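Local structure of heroin esterase (Rhodococcus sp., 1LZL) at residues A[127-132]-A[219-224]; A[173-178]-A[234-239]. The protein hydrolyses acetyl esters, presumably including those of heroin, as a bacterial esterase of the alpha/beta hydrolase fold. All blocks are in the same frame, centred on the assembly; numbering follows the deposited sequence.

Interaction 1 of 2, residues A[127-132]-A[219-224]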
loop_
_atom_site.group_PDB
_atom_site.type_symbol
_atom_site.label_atom_id
_atom_site.label_comp_id
_atom_site.label_asym_id
_atom_site.label_seq_id
_atom_site.Cartn_x
_atom_site.Cartn_y
_atom_site.Cartn_z
ATOM N N PRO A 127 14.335 -3.257 -9.615
ATOM C CA PRO A 127 13.830 -2.088 -8.893
ATOM C C PRO A 127 12.729 -1.278 -9.556
ATOM O O PRO A 127 12.322 -0.238 -9.014
ATOM C CB PRO A 127 15.102 -1.205 -8.838
ATOM C CG PRO A 127 15.778 -1.515 -10.141
ATOM C CD PRO A 127 15.578 -2.985 -10.371
ATOM N N GLY A 128 12.236 -1.705 -10.710
ATOM C CA GLY A 128 11.338 -0.824 -11.474
ATOM C C GLY A 128 10.150 -0.271 -10.731
ATOM O O GLY A 128 9.862 0.912 -10.775
ATOM N N PRO A 129 9.372 -1.156 -10.096
ATOM C CA PRO A 129 8.156 -0.647 -9.435
ATOM C C PRO A 129 8.455 0.360 -8.341
ATOM O O PRO A 129 7.709 1.363 -8.235
ATOM C CB PRO A 129 7.480 -1.925 -8.884
ATOM C CG PRO A 129 7.922 -2.966 -9.893
ATOM C CD PRO A 129 9.421 -2.618 -10.073
ATOM N N VAL A 130 9.470 0.108 -7.493
ATOM C CA VAL A 130 9.706 1.115 -6.457
ATOM C C VAL A 130 10.283 2.365 -7.120
ATOM O O VAL A 130 9.988 3.482 -6.681
ATOM C CB VAL A 130 10.621 0.586 -5.329
ATOM C CG1 VAL A 130 12.064 0.536 -5.749
ATOM C CG2 VAL A 130 10.426 1.430 -4.062
ATOM N N ASN A 131 11.063 2.214 -8.209
ATOM C CA ASN A 131 11.581 3.392 -8.911
ATOM C C ASN A 131 10.419 4.229 -9.459
ATOM O O ASN A 131 10.500 5.481 -9.432
ATOM C CB ASN A 131 12.575 3.016 -10.024
ATOM C CG ASN A 131 13.927 2.566 -9.435
ATOM O OD1 ASN A 131 14.167 2.794 -8.233
ATOM N ND2 ASN A 131 14.768 1.971 -10.272
ATOM N N ASP A 132 9.348 3.613 -9.938
ATOM C CA ASP A 132 8.208 4.385 -10.439
ATOM C C ASP A 132 7.563 5.177 -9.313
ATOM O O ASP A 132 7.132 6.320 -9.489
ATOM C CB ASP A 132 7.141 3.455 -11.047
ATOM C CG ASP A 132 7.646 2.781 -12.319
ATOM O OD1 ASP A 132 8.636 3.250 -12.927
ATOM O OD2 ASP A 132 6.987 1.772 -12.722
ATOM N N LYS A 219 8.713 -13.955 -5.768
ATOM C CA LYS A 219 9.427 -14.474 -6.951
ATOM C C LYS A 219 9.117 -13.633 -8.179
ATOM O O LYS A 219 10.034 -13.264 -8.923
ATOM C CB LYS A 219 9.070 -15.949 -7.145
ATOM C CG LYS A 219 9.780 -16.635 -8.313
ATOM C CD LYS A 219 11.275 -16.386 -8.141
ATOM C CE LYS A 219 12.174 -17.095 -9.140
ATOM N NZ LYS A 219 13.586 -16.982 -8.700
ATOM N N TYR A 220 7.859 -13.289 -8.438
ATOM C CA TYR A 220 7.527 -12.414 -9.563
ATOM C C TYR A 220 8.243 -11.074 -9.442
ATOM O O TYR A 220 8.766 -10.574 -10.449
ATOM C CB TYR A 220 6.022 -12.148 -9.604
ATOM C CG TYR A 220 5.198 -13.355 -9.973
ATOM C CD1 TYR A 220 5.682 -14.310 -10.860
ATOM C CD2 TYR A 220 3.935 -13.500 -9.451
ATOM C CE1 TYR A 220 4.853 -15.400 -11.160
ATOM C CE2 TYR A 220 3.101 -14.581 -9.738
ATOM C CZ TYR A 220 3.593 -15.518 -10.609
ATOM O OH TYR A 220 2.798 -16.601 -10.910
ATOM N N TYR A 221 8.239 -10.501 -8.240
ATOM C CA TYR A 221 8.802 -9.147 -8.071
ATOM C C TYR A 221 10.320 -9.096 -8.183
ATOM O O TYR A 221 10.894 -8.210 -8.818
ATOM C CB TYR A 221 8.389 -8.694 -6.656
ATOM C CG TYR A 221 8.731 -7.266 -6.284
ATOM C CD1 TYR A 221 8.642 -6.211 -7.188
ATOM C CD2 TYR A 221 9.115 -6.986 -4.983
ATOM C CE1 TYR A 221 8.960 -4.918 -6.784
ATOM C CE2 TYR A 221 9.427 -5.707 -4.555
ATOM C CZ TYR A 221 9.340 -4.671 -5.493
ATOM O OH TYR A 221 9.633 -3.362 -5.101
ATOM N N LEU A 222 11.011 -10.044 -7.539
ATOM C CA LEU A 222 12.469 -9.967 -7.487
ATOM C C LEU A 222 13.130 -10.638 -8.699
ATOM O O LEU A 222 14.297 -10.289 -8.974
ATOM C CB LEU A 222 12.947 -10.608 -6.182
ATOM C CG LEU A 222 12.365 -9.854 -4.933
ATOM C CD1 LEU A 222 12.915 -10.470 -3.661
ATOM C CD2 LEU A 222 12.656 -8.359 -4.987
ATOM N N GLY A 223 12.398 -11.501 -9.396
ATOM C CA GLY A 223 12.914 -12.004 -10.672
ATOM C C GLY A 223 13.590 -13.375 -10.628
ATOM O O GLY A 223 13.794 -13.978 -9.569
ATOM N N GLU A 224 13.938 -13.864 -11.817
ATOM C CA GLU A 224 14.273 -15.270 -12.034
ATOM C C GLU A 224 15.649 -15.604 -11.474
ATOM O O GLU A 224 16.052 -16.783 -11.387
ATOM C CB GLU A 224 14.177 -15.627 -13.515
ATOM C CG GLU A 224 12.775 -15.401 -14.123
ATOM C CD GLU A 224 11.851 -16.550 -13.732
ATOM O OE1 GLU A 224 12.323 -17.363 -12.900
ATOM O OE2 GLU A 224 10.699 -16.619 -14.236
#

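Interaction 2 of 2, residues A[173-178]-A[234-239]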
loop_
_atom_site.group_PDB
_atom_site.type_symbol
_atom_site.label_atom_id
_atom_site.label_comp_id
_atom_site.label_asym_id
_atom_site.label_seq_id
_atom_site.Cartn_x
_atom_site.Cartn_y
_atom_site.Cartn_z
ATOM N N ALA A 173 13.555 7.815 0.051
ATOM C CA ALA A 173 13.414 9.273 0.208
ATOM C C ALA A 173 14.313 9.776 1.332
ATOM O O ALA A 173 15.029 10.778 1.165
ATOM C CB ALA A 173 11.951 9.670 0.406
ATOM N N ARG A 174 14.299 9.029 2.450
ATOM C CA ARG A 174 15.184 9.439 3.539
ATOM C C ARG A 174 16.632 9.368 3.136
ATOM O O ARG A 174 17.406 10.314 3.350
ATOM C CB ARG A 174 14.915 8.531 4.758
ATOM C CG ARG A 174 15.837 8.882 5.911
ATOM C CD ARG A 174 15.982 7.774 6.904
ATOM N NE ARG A 174 16.618 6.601 6.323
ATOM C CZ ARG A 174 16.721 5.402 6.931
ATOM N NH1 ARG A 174 16.232 5.177 8.157
ATOM N NH2 ARG A 174 17.329 4.423 6.266
ATOM N N ASP A 175 16.992 8.208 2.556
ATOM C CA ASP A 175 18.399 7.988 2.214
ATOM C C ASP A 175 18.935 8.968 1.182
ATOM O O ASP A 175 20.116 9.359 1.262
ATOM C CB ASP A 175 18.579 6.559 1.717
ATOM C CG ASP A 175 18.440 5.511 2.795
ATOM O OD1 ASP A 175 18.344 5.860 3.991
ATOM O OD2 ASP A 175 18.419 4.303 2.461
ATOM N N GLU A 176 18.120 9.389 0.212
ATOM C CA GLU A 176 18.615 10.285 -0.827
ATOM C C GLU A 176 18.568 11.747 -0.399
ATOM O O GLU A 176 19.358 12.526 -0.973
ATOM C CB GLU A 176 17.795 10.110 -2.110
ATOM C CG GLU A 176 17.999 8.770 -2.791
ATOM C CD GLU A 176 19.435 8.322 -2.917
ATOM O OE1 GLU A 176 20.354 9.147 -3.178
ATOM O OE2 GLU A 176 19.776 7.122 -2.775
ATOM N N GLY A 177 17.741 12.136 0.551
ATOM C CA GLY A 177 17.749 13.464 1.122
ATOM C C GLY A 177 17.196 14.560 0.257
ATOM O O GLY A 177 17.472 15.738 0.518
ATOM N N VAL A 178 16.398 14.217 -0.751
ATOM C CA VAL A 178 15.806 15.220 -1.641
ATOM C C VAL A 178 14.401 15.601 -1.210
ATOM O O VAL A 178 14.022 16.757 -1.072
ATOM C CB VAL A 178 15.857 14.707 -3.097
ATOM C CG1 VAL A 178 15.164 15.698 -4.034
ATOM C CG2 VAL A 178 17.307 14.493 -3.515
ATOM N N VAL A 234 19.325 -8.885 -1.417
ATOM C CA VAL A 234 18.023 -8.262 -1.579
ATOM C C VAL A 234 18.047 -6.834 -1.054
ATOM O O VAL A 234 18.412 -6.568 0.105
ATOM C CB VAL A 234 16.928 -9.085 -0.848
ATOM C CG1 VAL A 234 15.587 -8.390 -1.035
ATOM C CG2 VAL A 234 16.890 -10.501 -1.387
ATOM N N SER A 235 17.673 -5.869 -1.914
ATOM C CA SER A 235 17.640 -4.475 -1.502
ATOM C C SER A 235 16.642 -4.178 -0.387
ATOM O O SER A 235 15.528 -4.703 -0.355
ATOM C CB SER A 235 17.254 -3.643 -2.746
ATOM O OG SER A 235 17.168 -2.257 -2.334
ATOM N N ILE A 236 17.065 -3.313 0.543
ATOM C CA ILE A 236 16.130 -2.859 1.587
ATOM C C ILE A 236 14.969 -2.096 0.948
ATOM O O ILE A 236 13.937 -1.981 1.635
ATOM C CB ILE A 236 16.818 -1.968 2.630
ATOM C CG1 ILE A 236 17.289 -0.617 2.044
ATOM C CG2 ILE A 236 17.910 -2.756 3.327
ATOM C CD1 ILE A 236 17.758 0.346 3.112
ATOM N N TYR A 237 15.101 -1.600 -0.279
ATOM C CA TYR A 237 13.961 -0.923 -0.885
ATOM C C TYR A 237 12.960 -1.933 -1.471
ATOM O O TYR A 237 11.803 -1.536 -1.705
ATOM C CB TYR A 237 14.427 0.060 -1.952
ATOM C CG TYR A 237 15.533 0.966 -1.442
ATOM C CD1 TYR A 237 15.348 1.795 -0.363
ATOM C CD2 TYR A 237 16.780 1.000 -2.041
ATOM C CE1 TYR A 237 16.328 2.627 0.123
ATOM C CE2 TYR A 237 17.792 1.821 -1.573
ATOM C CZ TYR A 237 17.565 2.653 -0.499
ATOM O OH TYR A 237 18.591 3.451 -0.020
ATOM N N ALA A 238 13.383 -3.164 -1.720
ATOM C CA ALA A 238 12.530 -4.251 -2.152
ATOM C C ALA A 238 11.815 -4.849 -0.942
ATOM O O ALA A 238 10.610 -5.108 -1.004
ATOM C CB ALA A 238 13.326 -5.340 -2.880
ATOM N N ALA A 239 12.580 -5.117 0.127
ATOM C CA ALA A 239 12.054 -5.793 1.316
ATOM C C ALA A 239 12.442 -4.966 2.537
ATOM O O ALA A 239 13.524 -5.227 3.133
ATOM C CB ALA A 239 12.608 -7.224 1.433
HETATM O O HOH W 1 18.795 4.747 -2.486
#

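Interaction 1 of 2, residues A[127-132]-A[219-224]
Tyr221 is the residue of 219-224 that makes this buried contact, its ring reaching from the last turn of helix 211-222 to Pro129 and Val130 in the first turn of helix 128-142. The two backbones stay well apart, with the CA atoms of Pro129 and Tyr221 8.6 Å from each other. Along 219-224, Lys219 serves its own helix: its NZ reaches forward to Gly223 O at 3.1 Å, tilted 27° from the carbonyl plane. Tyr220 turns to another part of the protein, where its OH bonds to the carbonyl oxygen of Phe23.

At Tyr221 the side chain sets out with CG anti to the backbone N (chi1 -174°), which sends the ring across toward the other helix. The ring presents an edge to the proline. Pro129 CG lies near the ring plane, 3.8 Å from Tyr221 CE1, and Pro129 CB follows at 3.9 Å from the same carbon; the two side chains run past one another in opposite senses. Farther out, Tyr221 OH comes alongside Val130 CB at 4.1 Å. In alpha/beta hydrolases of this type, the chain after the sixth strand commonly carries cap elements over the core, and helix 211-222, lying between strands 183-187 and 252-257, fits that description. The tyrosine ring also stacks with Phe90, which directly follows a His-Gly-Gly-Gly sequence that probably shapes the oxyanion hole, as in hormone-sensitive-lipase relatives. Leu165 of helix 161-176 touches both Tyr221 and Pro129, while Val130 packs on Thr169 of that helix.

Leu222 sends its side chain to Phe126 and Ala238. Gly223, just past the helix, has a positive phi of 98°, where a CB would collide with the preceding carbonyl oxygen; its N still bonds to Lys219 O at 3.0 Å.

Interaction 2 of 2, residues A[173-178]-A[234-239]
Asp175, in the last turn of helix 161-176, faces Ile236 and Tyr237 at the start of a short loop bend in which 236-238 take helical angles without the regular bonds. The bend is braced by an ST turn, Ser235 OG accepting from Tyr237 N at 3.0 Å.

With CG beside its backbone N and anti to the carbonyl carbon (chi1 -71°), Asp175 holds its carboxylate out to the tyrosine. Tyr237 OH donates to Asp175 OD2 at 2.6 Å, meeting the anti lone pair, and the carboxylate and ring planes stand 67° apart. Asp175 OD1 is occupied from its syn side by Arg174, which grips that one oxygen side-on with NE and NH2; the salt bridge from Arg174 NH2 to Asp175 OD1 measures 2.9 Å. Helix 161-176 follows the presumed nucleophile elbow of the alpha/beta hydrolase fold, and this contact ties its far end to the loop before strand 252-257. Arg174 NH1 reaches the same loop at the carbonyls of Asp245 and Thr247.

Replacing Asp175 by an alanine removes the carboxylate, which would probably leave Tyr237 OH without this acceptor and the Arg174 guanidinium without its adjacent counter-charge.

Ile236 CG1 sits over the centre of the Tyr237 ring, 3.8 Å above its plane, and Lys172 adds a cation-pi contact. A water links Glu176 OE2 to Tyr237 OH, its bond to the tyrosine being weak.

The segments alternate along the chain, 127-132 and 173-178 being followed by their partners 219-224 and 234-239, so the two contacts interlock in sequence. Their centres lie 14 Å apart, and the segments meet directly: Leu222 CD2 packs 3.7 Å from Ala238 CB, and Val130 CG2 approaches Tyr237 O at 4.0 Å. Helix 161-176 is common to both, touching the side chains of interaction 1 through Leu165 and Thr169, in its first half and near its middle, and supplying interaction 2 from its end. Interaction 1 is buried and apolar, interaction 2 polar and at the surface. Together they join the region between strands 183-187 and 252-257 to two helices of the core alpha/beta hydrolase fold.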